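PDB 4NTQ: ECL CdiI, which acts as the immunity protein of a contact-dependent growth inhibition system, binding the CdiA ribosomal RNase toxin of Enterobacter cloacae as its partner. Local coordinates for residues B[34-48]-B[62-74]. Numbering follows the deposited sequence.
Sequences LPLSYWDIKDYKNSW and SALAVSMYEPEKT
Water 1 is gripped by three backbone groups from both segments: it donates to Pro35 O at 2.6 Å and to Met68 O, and accepts from Trp39 N, thereby linking 34-48 to 62-74. Pro35 O has a second donor in Tyr44, whose OH lies 2.6 Å from Pro35 O, in the carbonyl plane and on a lone pair. The direct bond between the segments runs from Trp48 NE1 to Ala65 O, 2.8 Å long with an N-H...O angle of 163°; the acceptor lies in the indole plane, although the donor is somewhat tilted from the carbonyl plane. Water 2 makes a second bridge, joining Ser47 OG to Ala63 O and Ala65 N.

Selenomethionine Met68 lies over one face of Trp39, its CG 3.6 Å from the centroid of the six-membered ring and only 11° off the normal, a CH-pi contact. Its SE stands farther above the same ring, a Met-aromatic contact. With CG anti to the backbone N (chi1 -178°) and further bends along the chain, Met68 folds over the indole, whose opposite face meets Asp43 CB. Tyr38 receives Glu70 CA over one face, 3.9 Å from its ring centroid, while Pro71 CD reaches Tyr38 OH at 3.5 Å. Pro35 CG lies 3.7 Å from Tyr69 CZ, the side chains crossing at about a right angle; the Tyr69 hydroxyl hydrogen-bonds Glu16.

Helix 41-48, begun by an Asp40-Asp43 capping box, runs nearly antiparallel to strand 62-65, axes 8.1 Å apart. The contact thus packs this helix and the end of strand 28-35, from one antiparallel sheet, against edge strand 61-65 of the other and its following loop.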
loop_
_atom_site.group_PDB
_atom_site.type_symbol
_atom_site.label_atom_id
_atom_site.label_comp_id
_atom_site.label_asym_id
_atom_site.label_seq_id
_atom_site.Cartn_x
_atom_site.Cartn_y
_atom_site.Cartn_z
ATOM N N LEU B 34 2.726 9.208 -1.794
ATOM C CA LEU B 34 2.682 9.187 -0.341
ATOM C C LEU B 34 2.064 10.480 0.173
ATOM O O LEU B 34 2.629 11.552 -0.036
ATOM C CB LEU B 34 4.091 9.021 0.237
ATOM C CG LEU B 34 4.645 7.598 0.339
ATOM C CD1 LEU B 34 4.693 6.917 -1.017
ATOM C CD2 LEU B 34 6.027 7.596 0.991
ATOM N N PRO B 35 0.893 10.388 0.831
ATOM C CA PRO B 35 0.233 11.604 1.341
ATOM C C PRO B 35 1.012 12.225 2.493
ATOM O O PRO B 35 1.536 11.508 3.362
ATOM C CB PRO B 35 -1.135 11.094 1.829
ATOM C CG PRO B 35 -0.954 9.664 2.095
ATOM C CD PRO B 35 0.084 9.184 1.079
ATOM N N LEU B 36 1.067 13.552 2.506
ATOM C CA LEU B 36 1.894 14.293 3.454
ATOM C C LEU B 36 1.075 15.073 4.483
ATOM O O LEU B 36 1.615 15.898 5.228
ATOM C CB LEU B 36 2.798 15.272 2.691
ATOM C CG LEU B 36 3.663 14.674 1.591
ATOM C CD1 LEU B 36 4.350 15.786 0.785
ATOM C CD2 LEU B 36 4.681 13.742 2.190
ATOM N N SER B 37 -0.231 14.851 4.505
ATOM C CA SER B 37 -1.093 15.687 5.346
ATOM C C SER B 37 -0.857 15.474 6.849
ATOM O O SER B 37 -1.143 16.349 7.657
ATOM C CB SER B 37 -2.574 15.522 4.976
ATOM O OG SER B 37 -3.019 14.202 5.227
ATOM N N TYR B 38 -0.304 14.325 7.206
ATOM C CA TYR B 38 -0.041 13.983 8.606
ATOM C C TYR B 38 1.456 13.721 8.828
ATOM O O TYR B 38 2.065 14.290 9.728
ATOM C CB TYR B 38 -0.876 12.759 9.014
ATOM C CG TYR B 38 -0.738 12.332 10.463
ATOM C CD1 TYR B 38 -1.337 13.059 11.489
ATOM C CD2 TYR B 38 -0.041 11.184 10.802
ATOM C CE1 TYR B 38 -1.223 12.663 12.813
ATOM C CE2 TYR B 38 0.079 10.775 12.125
ATOM C CZ TYR B 38 -0.512 11.522 13.117
ATOM O OH TYR B 38 -0.392 11.120 14.410
ATOM N N TRP B 39 2.041 12.865 7.999
ATOM C CA TRP B 39 3.473 12.572 8.041
ATOM C C TRP B 39 4.230 13.276 6.923
ATOM O O TRP B 39 3.778 13.266 5.781
ATOM C CB TRP B 39 3.685 11.081 7.819
ATOM C CG TRP B 39 3.666 10.242 9.065
ATOM C CD1 TRP B 39 3.499 10.673 10.350
ATOM C CD2 TRP B 39 3.834 8.822 9.137
ATOM N NE1 TRP B 39 3.547 9.605 11.217
ATOM C CE2 TRP B 39 3.752 8.459 10.494
ATOM C CE3 TRP B 39 4.033 7.824 8.182
ATOM C CZ2 TRP B 39 3.866 7.136 10.920
ATOM C CZ3 TRP B 39 4.150 6.506 8.610
ATOM C CH2 TRP B 39 4.066 6.179 9.964
ATOM N N ASP B 40 5.391 13.855 7.226
ATOM C CA ASP B 40 6.344 14.194 6.162
ATOM C C ASP B 40 7.179 12.961 5.837
ATOM O O ASP B 40 6.959 11.894 6.419
ATOM C CB ASP B 40 7.235 15.401 6.526
ATOM C CG ASP B 40 8.044 15.193 7.810
ATOM O OD1 ASP B 40 8.325 16.195 8.498
ATOM O OD2 ASP B 40 8.416 14.050 8.132
ATOM N N ILE B 41 8.136 13.097 4.922
ATOM C CA ILE B 41 8.918 11.945 4.451
ATOM C C ILE B 41 9.899 11.446 5.517
ATOM O O ILE B 41 10.186 10.251 5.613
ATOM C CB ILE B 41 9.635 12.255 3.109
ATOM C CG1 ILE B 41 8.588 12.422 2.016
ATOM C CG2 ILE B 41 10.563 11.102 2.670
ATOM C CD1 ILE B 41 7.964 11.098 1.569
ATOM N N LYS B 42 10.386 12.368 6.335
ATOM C CA LYS B 42 11.205 12.009 7.483
ATOM C C LYS B 42 10.425 11.064 8.417
ATOM O O LYS B 42 10.970 10.071 8.904
ATOM C CB LYS B 42 11.667 13.272 8.212
ATOM C CG LYS B 42 13.106 13.247 8.666
ATOM C CD LYS B 42 13.662 14.658 8.824
ATOM C CE LYS B 42 13.793 15.374 7.477
ATOM N NZ LYS B 42 14.346 16.761 7.607
ATOM N N ASP B 43 9.147 11.362 8.638
ATOM C CA ASP B 43 8.282 10.486 9.427
ATOM C C ASP B 43 8.107 9.089 8.802
ATOM O O ASP B 43 8.173 8.081 9.517
ATOM C CB ASP B 43 6.907 11.107 9.612
ATOM C CG ASP B 43 6.915 12.298 10.530
ATOM O OD1 ASP B 43 7.753 12.366 11.453
ATOM O OD2 ASP B 43 6.054 13.167 10.329
ATOM N N TYR B 44 7.873 9.040 7.485
ATOM C CA TYR B 44 7.677 7.776 6.794
ATOM C C TYR B 44 8.932 6.961 6.975
ATOM O O TYR B 44 8.878 5.774 7.317
ATOM C CB TYR B 44 7.430 7.984 5.301
ATOM C CG TYR B 44 5.985 8.246 4.918
ATOM C CD1 TYR B 44 5.081 7.189 4.761
ATOM C CD2 TYR B 44 5.528 9.546 4.685
ATOM C CE1 TYR B 44 3.742 7.426 4.403
ATOM C CE2 TYR B 44 4.205 9.793 4.324
ATOM C CZ TYR B 44 3.311 8.734 4.187
ATOM O OH TYR B 44 1.995 8.986 3.833
ATOM N N LYS B 45 10.067 7.623 6.784
ATOM C CA LYS B 45 11.371 6.959 6.811
ATOM C C LYS B 45 11.707 6.466 8.214
ATOM O O LYS B 45 12.269 5.387 8.388
ATOM C CB LYS B 45 12.473 7.894 6.289
ATOM C CG LYS B 45 12.506 8.028 4.769
ATOM C CD LYS B 45 13.595 8.998 4.300
ATOM C CE LYS B 45 13.933 8.728 2.841
ATOM N NZ LYS B 45 14.960 9.655 2.306
ATOM N N ASN B 46 11.361 7.257 9.218
ATOM C CA ASN B 46 11.581 6.824 10.590
ATOM C C ASN B 46 10.777 5.554 10.908
ATOM O O ASN B 46 11.287 4.610 11.503
ATOM C CB ASN B 46 11.238 7.947 11.563
ATOM C CG ASN B 46 11.069 7.449 12.965
ATOM O OD1 ASN B 46 12.048 7.240 13.675
ATOM N ND2 ASN B 46 9.819 7.237 13.375
ATOM N N SER B 47 9.527 5.534 10.470
ATOM C CA SER B 47 8.656 4.391 10.667
ATOM C C SER B 47 9.196 3.139 9.980
ATOM O O SER B 47 9.135 2.050 10.541
ATOM C CB SER B 47 7.257 4.711 10.150
ATOM O OG SER B 47 6.503 3.534 9.951
ATOM N N TRP B 48 9.732 3.299 8.772
ATOM C CA TRP B 48 10.307 2.180 8.033
ATOM C C TRP B 48 11.553 1.652 8.739
ATOM O O TRP B 48 11.768 0.444 8.813
ATOM C CB TRP B 48 10.677 2.606 6.605
ATOM C CG TRP B 48 9.531 3.139 5.788
ATOM C CD1 TRP B 48 8.203 2.894 5.976
ATOM C CD2 TRP B 48 9.620 4.020 4.658
ATOM N NE1 TRP B 48 7.450 3.567 5.035
ATOM C CE2 TRP B 48 8.299 4.268 4.215
ATOM C CE3 TRP B 48 10.689 4.630 3.979
ATOM C CZ2 TRP B 48 8.015 5.088 3.118
ATOM C CZ3 TRP B 48 10.406 5.455 2.890
ATOM C CH2 TRP B 48 9.076 5.678 2.474
ATOM N N SER B 62 8.136 -7.099 8.288
ATOM C CA SER B 62 8.262 -5.644 8.407
ATOM C C SER B 62 7.235 -4.953 7.526
ATOM O O SER B 62 7.300 -5.034 6.293
ATOM C CB SER B 62 9.659 -5.187 7.987
ATOM O OG SER B 62 10.591 -5.441 9.021
ATOM N N ALA B 63 6.278 -4.287 8.149
ATOM C CA ALA B 63 5.280 -3.571 7.380
ATOM C C ALA B 63 5.750 -2.155 7.159
ATOM O O ALA B 63 6.048 -1.450 8.137
ATOM C CB ALA B 63 3.962 -3.574 8.103
ATOM N N LEU B 64 5.817 -1.758 5.883
ATOM C CA LEU B 64 6.217 -0.408 5.481
ATOM C C LEU B 64 5.006 0.366 4.986
ATOM O O LEU B 64 4.542 0.128 3.871
ATOM C CB LEU B 64 7.223 -0.463 4.324
ATOM C CG LEU B 64 8.462 -1.335 4.496
ATOM C CD1 LEU B 64 9.322 -1.324 3.235
ATOM C CD2 LEU B 64 9.270 -0.873 5.676
ATOM N N ALA B 65 4.508 1.301 5.792
ATOM C CA ALA B 65 3.338 2.087 5.411
ATOM C C ALA B 65 3.681 3.077 4.295
ATOM O O ALA B 65 4.723 3.729 4.332
ATOM C CB ALA B 65 2.782 2.836 6.612
ATOM N N VAL B 66 2.812 3.181 3.298
ATOM C CA VAL B 66 3.021 4.181 2.258
ATOM C C VAL B 66 1.825 5.127 2.171
ATOM O O VAL B 66 1.611 5.817 1.168
ATOM C CB VAL B 66 3.357 3.544 0.919
ATOM C CG1 VAL B 66 4.686 2.785 1.044
ATOM C CG2 VAL B 66 2.231 2.646 0.480
ATOM N N SER B 67 1.045 5.142 3.247
ATOM C CA SER B 67 0.090 6.204 3.474
ATOM C C SER B 67 -0.203 6.209 4.963
ATOM O O SER B 67 -0.152 5.167 5.613
ATOM C CB SER B 67 -1.199 5.996 2.664
ATOM O OG SER B 67 -1.949 4.910 3.180
HETATM N N MSE B 68 -0.515 7.387 5.493
HETATM C CA MSE B 68 -0.776 7.550 6.900
HETATM C C MSE B 68 -1.555 8.829 7.102
HETATM O O MSE B 68 -1.302 9.838 6.439
HETATM C CB MSE B 68 0.532 7.619 7.683
HETATM C CG MSE B 68 0.336 7.738 9.186
HETATM SE SE MSE B 68 -0.573 6.152 9.906
HETATM C CE MSE B 68 0.421 4.794 8.880
ATOM N N TYR B 69 -2.518 8.774 8.009
ATOM C CA TYR B 69 -3.262 9.955 8.393
ATOM C C TYR B 69 -3.374 9.911 9.886
ATOM O O TYR B 69 -2.846 8.988 10.513
ATOM C CB TYR B 69 -4.635 9.944 7.741
ATOM C CG TYR B 69 -4.564 9.991 6.234
ATOM C CD1 TYR B 69 -4.533 8.818 5.480
ATOM C CD2 TYR B 69 -4.503 11.208 5.560
ATOM C CE1 TYR B 69 -4.463 8.862 4.097
ATOM C CE2 TYR B 69 -4.433 11.265 4.182
ATOM C CZ TYR B 69 -4.415 10.097 3.454
ATOM O OH TYR B 69 -4.340 10.159 2.080
ATOM N N GLU B 70 -4.025 10.925 10.451
ATOM C CA GLU B 70 -4.425 10.906 11.846
ATOM C C GLU B 70 -5.030 9.542 12.116
ATOM O O GLU B 70 -6.022 9.172 11.491
ATOM C CB GLU B 70 -5.468 11.990 12.100
ATOM C CG GLU B 70 -5.779 12.229 13.567
ATOM C CD GLU B 70 -4.710 13.054 14.259
ATOM O OE1 GLU B 70 -4.235 14.034 13.647
ATOM O OE2 GLU B 70 -4.346 12.723 15.410
ATOM N N PRO B 71 -4.408 8.770 13.016
ATOM C CA PRO B 71 -4.852 7.394 13.295
ATOM C C PRO B 71 -6.330 7.248 13.717
ATOM O O PRO B 71 -6.952 6.250 13.346
ATOM C CB PRO B 71 -3.902 6.939 14.410
ATOM C CG PRO B 71 -2.654 7.766 14.182
ATOM C CD PRO B 71 -3.150 9.105 13.710
ATOM N N GLU B 72 -6.886 8.209 14.455
ATOM C CA GLU B 72 -8.297 8.127 14.843
ATOM C C GLU B 72 -9.226 8.512 13.695
ATOM O O GLU B 72 -10.412 8.185 13.714
ATOM C CB GLU B 72 -8.585 8.990 16.083
ATOM N N LYS B 73 -8.692 9.210 12.698
ATOM C CA LYS B 73 -9.510 9.615 11.567
ATOM C C LYS B 73 -9.196 8.769 10.345
ATOM O O LYS B 73 -9.644 9.064 9.251
ATOM C CB LYS B 73 -9.319 11.097 11.262
ATOM N N THR B 74 -8.425 7.709 10.536
ATOM C CA THR B 74 -7.994 6.872 9.420
ATOM C C THR B 74 -8.896 5.658 9.206
ATOM O O THR B 74 -9.197 4.935 10.148
ATOM C CB THR B 74 -6.552 6.385 9.635
ATOM O OG1 THR B 74 -5.683 7.514 9.792
ATOM C CG2 THR B 74 -6.084 5.568 8.459
HETATM O O HOH W 1 0.500 11.819 5.736
HETATM O O HOH W 2 6.033 1.524 8.126
#